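Local coordinates for protein stn1 (Schizosaccharomyces pombe, PDB 3KF6) that maintains telomeres together with its partner ten1, binding single-stranded telomeric DNA through an OB-fold domain, at residues P20-K28 and V70-L78. Residues are numbered along the deposited sequence; the frame is centred on the assembly and turned at random.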
ATOM      1  N   PRO A  20      -2.407  12.144   8.347  1.00 19.89           N
ATOM      2  CA  PRO A  20      -1.947  11.175   7.346  1.00 17.49           C
ATOM      3  C   PRO A  20      -1.260  10.050   8.133  1.00 16.98           C
ATOM      4  O   PRO A  20      -0.297  10.291   8.860  1.00 17.80           O
ATOM      5  CB  PRO A  20      -0.981  11.998   6.495  1.00 18.70           C
ATOM      6  CG  PRO A  20      -0.385  12.951   7.500  1.00 18.93           C
ATOM      7  CD  PRO A  20      -1.572  13.364   8.343  1.00 19.85           C
ATOM      8  N   MET A  21      -1.757   8.825   7.998  1.00 16.74           N
ATOM      9  CA  MET A  21      -1.208   7.709   8.763  1.00 15.89           C
ATOM     10  C   MET A  21      -0.935   6.434   7.977  1.00 14.85           C
ATOM     11  O   MET A  21      -1.488   6.220   6.899  1.00 15.08           O
ATOM     12  CB  MET A  21      -2.175   7.337   9.892  1.00 17.73           C
ATOM     13  CG  MET A  21      -2.443   8.430  10.910  1.00 16.28           C
ATOM     14  SD  MET A  21      -3.644   7.870  12.165  1.00 18.95           S
ATOM     15  CE  MET A  21      -2.682   6.634  13.028  1.00 18.93           C
ATOM     16  N   PHE A  22      -0.078   5.588   8.544  1.00 13.61           N
ATOM     17  CA  PHE A  22       0.215   4.281   7.971  1.00 13.52           C
ATOM     18  C   PHE A  22      -0.845   3.366   8.569  1.00 15.55           C
ATOM     19  O   PHE A  22      -1.252   3.546   9.719  1.00 15.25           O
ATOM     20  CB  PHE A  22       1.605   3.793   8.383  1.00 12.16           C
ATOM     21  CG  PHE A  22       2.716   4.424   7.602  1.00 14.24           C
ATOM     22  CD1 PHE A  22       3.703   5.168   8.242  1.00 16.59           C
ATOM     23  CD2 PHE A  22       2.779   4.273   6.218  1.00 14.39           C
ATOM     24  CE1 PHE A  22       4.742   5.754   7.513  1.00 17.02           C
ATOM     25  CE2 PHE A  22       3.816   4.855   5.481  1.00 16.37           C
ATOM     26  CZ  PHE A  22       4.797   5.596   6.132  1.00 18.28           C
ATOM     27  N   ILE A  23      -1.279   2.379   7.797  1.00 14.03           N
ATOM     28  CA  ILE A  23      -2.319   1.468   8.244  1.00 14.13           C
ATOM     29  C   ILE A  23      -1.979   0.707   9.522  1.00 14.77           C
ATOM     30  O   ILE A  23      -2.847   0.514  10.370  1.00 16.75           O
ATOM     31  CB  ILE A  23      -2.703   0.515   7.089  1.00 13.49           C
ATOM     32  CG1 ILE A  23      -3.414   1.339   6.008  1.00 14.32           C
ATOM     33  CG2 ILE A  23      -3.592  -0.627   7.588  1.00 14.15           C
ATOM     34  CD1 ILE A  23      -3.643   0.601   4.695  1.00 16.00           C
ATOM     35  N   SER A  24      -0.726   0.293   9.678  1.00 15.56           N
ATOM     36  CA  SER A  24      -0.344  -0.426  10.887  1.00 16.69           C
ATOM     37  C   SER A  24      -0.603   0.445  12.122  1.00 16.61           C
ATOM     38  O   SER A  24      -0.972  -0.067  13.176  1.00 18.15           O
ATOM     39  CB  SER A  24       1.129  -0.827  10.829  1.00 17.48           C
ATOM     40  OG  SER A  24       1.961   0.312  10.744  1.00 19.31           O
ATOM     41  N   ASP A  25      -0.420   1.756  11.991  1.00 16.93           N
ATOM     42  CA  ASP A  25      -0.648   2.660  13.117  1.00 16.77           C
ATOM     43  C   ASP A  25      -2.137   2.886  13.347  1.00 17.86           C
ATOM     44  O   ASP A  25      -2.578   3.107  14.482  1.00 18.43           O
ATOM     45  CB  ASP A  25       0.071   3.998  12.894  1.00 16.29           C
ATOM     46  CG  ASP A  25       1.582   3.864  12.995  1.00 19.44           C
ATOM     47  OD1 ASP A  25       2.045   3.132  13.898  1.00 19.11           O
ATOM     48  OD2 ASP A  25       2.305   4.489  12.188  1.00 18.96           O
ATOM     49  N   VAL A  26      -2.919   2.832  12.274  1.00 18.68           N
ATOM     50  CA  VAL A  26      -4.363   2.999  12.403  1.00 17.51           C
ATOM     51  C   VAL A  26      -4.879   1.868  13.298  1.00 19.86           C
ATOM     52  O   VAL A  26      -5.712   2.092  14.180  1.00 19.92           O
ATOM     53  CB  VAL A  26      -5.054   2.954  11.015  1.00 16.91           C
ATOM     54  CG1 VAL A  26      -6.570   2.979  11.173  1.00 19.06           C
ATOM     55  CG2 VAL A  26      -4.612   4.146  10.187  1.00 17.98           C
ATOM     56  N   HIS A  27      -4.359   0.663  13.085  1.00 19.54           N
ATOM     57  CA  HIS A  27      -4.760  -0.502  13.880  1.00 21.00           C
ATOM     58  C   HIS A  27      -4.270  -0.432  15.323  1.00 22.68           C
ATOM     59  O   HIS A  27      -4.617  -1.286  16.141  1.00 23.05           O
ATOM     60  CB  HIS A  27      -4.247  -1.792  13.229  1.00 19.81           C
ATOM     61  CG  HIS A  27      -5.061  -2.244  12.056  1.00 20.49           C
ATOM     62  ND1 HIS A  27      -6.292  -2.852  12.194  1.00 21.10           N
ATOM     63  CD2 HIS A  27      -4.829  -2.161  10.723  1.00 18.75           C
ATOM     64  CE1 HIS A  27      -6.783  -3.123  10.998  1.00 21.54           C
ATOM     65  NE2 HIS A  27      -5.915  -2.714  10.087  1.00 21.22           N
ATOM     66  N   LYS A  28      -3.472   0.584  15.636  1.00 23.13           N
ATOM     67  CA  LYS A  28      -2.948   0.743  16.990  1.00 25.56           C
ATOM     68  C   LYS A  28      -3.666   1.830  17.780  1.00 26.35           C
ATOM     69  O   LYS A  28      -3.376   2.046  18.959  1.00 27.28           O
ATOM     70  CB  LYS A  28      -1.447   1.042  16.943  1.00 26.03           C
ATOM     71  CG  LYS A  28      -0.609  -0.148  16.517  1.00 28.57           C
ATOM     72  CD  LYS A  28       0.865   0.206  16.446  1.00 30.86           C
ATOM     73  CE  LYS A  28       1.686  -0.978  15.963  1.00 32.79           C
ATOM     74  NZ  LYS A  28       3.125  -0.634  15.788  1.00 36.11           N
ATOM     75  N   VAL A  70      -7.169  -2.105   1.419  1.00 13.55           N
ATOM     76  CA  VAL A  70      -5.986  -1.376   0.962  1.00 13.89           C
ATOM     77  C   VAL A  70      -4.732  -1.785   1.723  1.00 13.62           C
ATOM     78  O   VAL A  70      -4.772  -1.989   2.936  1.00 13.15           O
ATOM     79  CB  VAL A  70      -6.213   0.145   1.121  1.00 14.42           C
ATOM     80  CG1 VAL A  70      -4.990   0.926   0.637  1.00 15.76           C
ATOM     81  CG2 VAL A  70      -7.459   0.559   0.330  1.00 15.53           C
ATOM     82  N   ASP A  71      -3.621  -1.895   0.995  1.00 12.82           N
ATOM     83  CA  ASP A  71      -2.341  -2.280   1.581  1.00 13.27           C
ATOM     84  C   ASP A  71      -1.310  -1.186   1.329  1.00 13.68           C
ATOM     85  O   ASP A  71      -1.083  -0.810   0.184  1.00 14.05           O
ATOM     86  CB  ASP A  71      -1.858  -3.588   0.941  1.00 13.65           C
ATOM     87  CG  ASP A  71      -0.563  -4.101   1.548  1.00 14.16           C
ATOM     88  OD1 ASP A  71      -0.179  -3.610   2.627  1.00 14.89           O
ATOM     89  OD2 ASP A  71       0.062  -5.010   0.955  1.00 15.70           O
ATOM     90  N   ASP A  72      -0.700  -0.667   2.390  1.00 13.09           N
ATOM     91  CA  ASP A  72       0.341   0.346   2.224  1.00 13.29           C
ATOM     92  C   ASP A  72       1.713  -0.226   2.614  1.00 14.66           C
ATOM     93  O   ASP A  72       2.676   0.517   2.807  1.00 14.07           O
ATOM     94  CB  ASP A  72       0.021   1.600   3.048  1.00 14.04           C
ATOM     95  CG  ASP A  72       0.032   1.344   4.534  1.00 14.95           C
ATOM     96  OD1 ASP A  72       0.205   0.173   4.932  1.00 14.56           O
ATOM     97  OD2 ASP A  72      -0.140   2.317   5.309  1.00 14.33           O
ATOM     98  N   CYS A  73       1.778  -1.555   2.712  1.00 13.68           N
ATOM     99  CA  CYS A  73       2.999  -2.291   3.053  1.00 14.43           C
ATOM    100  C   CYS A  73       3.489  -2.050   4.470  1.00 14.66           C
ATOM    101  O   CYS A  73       4.632  -2.372   4.795  1.00 15.40           O
ATOM    102  CB  CYS A  73       4.131  -1.954   2.074  1.00 14.50           C
ATOM    103  SG  CYS A  73       3.747  -2.320   0.346  1.00 16.57           S
ATOM    104  N   SER A  74       2.633  -1.501   5.325  1.00 15.29           N
ATOM    105  CA  SER A  74       3.045  -1.233   6.698  1.00 15.14           C
ATOM    106  C   SER A  74       2.923  -2.440   7.626  1.00 15.17           C
ATOM    107  O   SER A  74       3.219  -2.337   8.814  1.00 17.00           O
ATOM    108  CB  SER A  74       2.244  -0.055   7.266  1.00 15.30           C
ATOM    109  OG  SER A  74       0.872  -0.385   7.375  1.00 15.78           O
ATOM    110  N   GLY A  75       2.490  -3.578   7.088  1.00 16.08           N
ATOM    111  CA  GLY A  75       2.359  -4.776   7.901  1.00 16.59           C
ATOM    112  C   GLY A  75       0.929  -5.192   8.177  1.00 15.80           C
ATOM    113  O   GLY A  75       0.685  -6.293   8.684  1.00 17.24           O
ATOM    114  N   MET A  76      -0.011  -4.312   7.844  1.00 14.58           N
ATOM    115  CA  MET A  76      -1.435  -4.564   8.034  1.00 15.38           C
ATOM    116  C   MET A  76      -2.203  -3.945   6.878  1.00 15.80           C
ATOM    117  O   MET A  76      -1.729  -2.990   6.259  1.00 15.97           O
ATOM    118  CB  MET A  76      -1.924  -3.929   9.343  1.00 18.95           C
ATOM    119  CG  MET A  76      -1.360  -4.570  10.598  1.00 22.24           C
ATOM    120  SD  MET A  76      -2.074  -6.193  10.865  1.00 27.01           S
ATOM    121  CE  MET A  76      -3.532  -5.749  11.830  1.00 28.70           C
ATOM    122  N   VAL A  77      -3.372  -4.501   6.570  1.00 15.21           N
ATOM    123  CA  VAL A  77      -4.212  -3.930   5.517  1.00 14.70           C
ATOM    124  C   VAL A  77      -5.414  -3.298   6.213  1.00 15.66           C
ATOM    125  O   VAL A  77      -5.685  -3.580   7.382  1.00 16.19           O
ATOM    126  CB  VAL A  77      -4.708  -4.978   4.489  1.00 15.58           C
ATOM    127  CG1 VAL A  77      -3.520  -5.627   3.789  1.00 18.53           C
ATOM    128  CG2 VAL A  77      -5.585  -6.025   5.176  1.00 16.94           C
ATOM    129  N   LEU A  78      -6.133  -2.445   5.497  1.00 14.46           N
ATOM    130  CA  LEU A  78      -7.282  -1.768   6.077  1.00 15.54           C
ATOM    131  C   LEU A  78      -8.520  -1.863   5.195  1.00 14.38           C
ATOM    132  O   LEU A  78      -8.450  -1.651   3.987  1.00 14.46           O
ATOM    133  CB  LEU A  78      -6.937  -0.293   6.305  1.00 18.04           C
ATOM    134  CG  LEU A  78      -7.993   0.587   6.985  1.00 16.56           C
ATOM    135  CD1 LEU A  78      -8.188   0.137   8.422  1.00 19.42           C
ATOM    136  CD2 LEU A  78      -7.547   2.047   6.944  1.00 16.66           C
TER
HETATM  137  O   HOH W   1      -1.305   4.810   4.513  1.00 14.66           O
HETATM  138  O   HOH W   2       5.057  -1.074  10.305  1.00 43.17           O
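Met76 lays its methyl over one face of the His27 imidazole, CE 3.9 Å from the ring centroid in a CH-pi contact; bends at chi2 and chi3 (-72° and -88°) carry it there. At the ring edge, His27 NE2 donates to Val77 O (2.8 Å), a bond that fixes the ring's rotation and leaves its face to the methyl. The Phe22 ring turns an edge to Asp72 OD2, 3.6 Å from CD2, ring and carboxylate planes 65° apart. These residues join the short helix 23-26 to the loop linking antiparallel strands 65-71 and 77-83 of the OB fold, beside the ten1 subunit, whose Arg101 packs on Phe22 and Ser74. Asp72 suits the helix start: its OD2 takes the Ile23 amide (2.7 Å) nearly straight, on the syn side but tilted from the carboxylate plane, while OD1 receives Ser74 OG on its syn lone pair and, in an Asx turn, Ser74 N from above the plane. Ser74 OG accepts from Ser24 N (2.9 Å). With an alanine at Asp72, the Ile23 and Ser74 amides are likely to lose their acceptors, the Ser74 hydroxyl keeping, of these bonds, only that from Ser24 N. Ile23 branches at CB, setting CG2 against Leu78 CB (3.6 Å) and CD1 against Val70 O (3.3 Å).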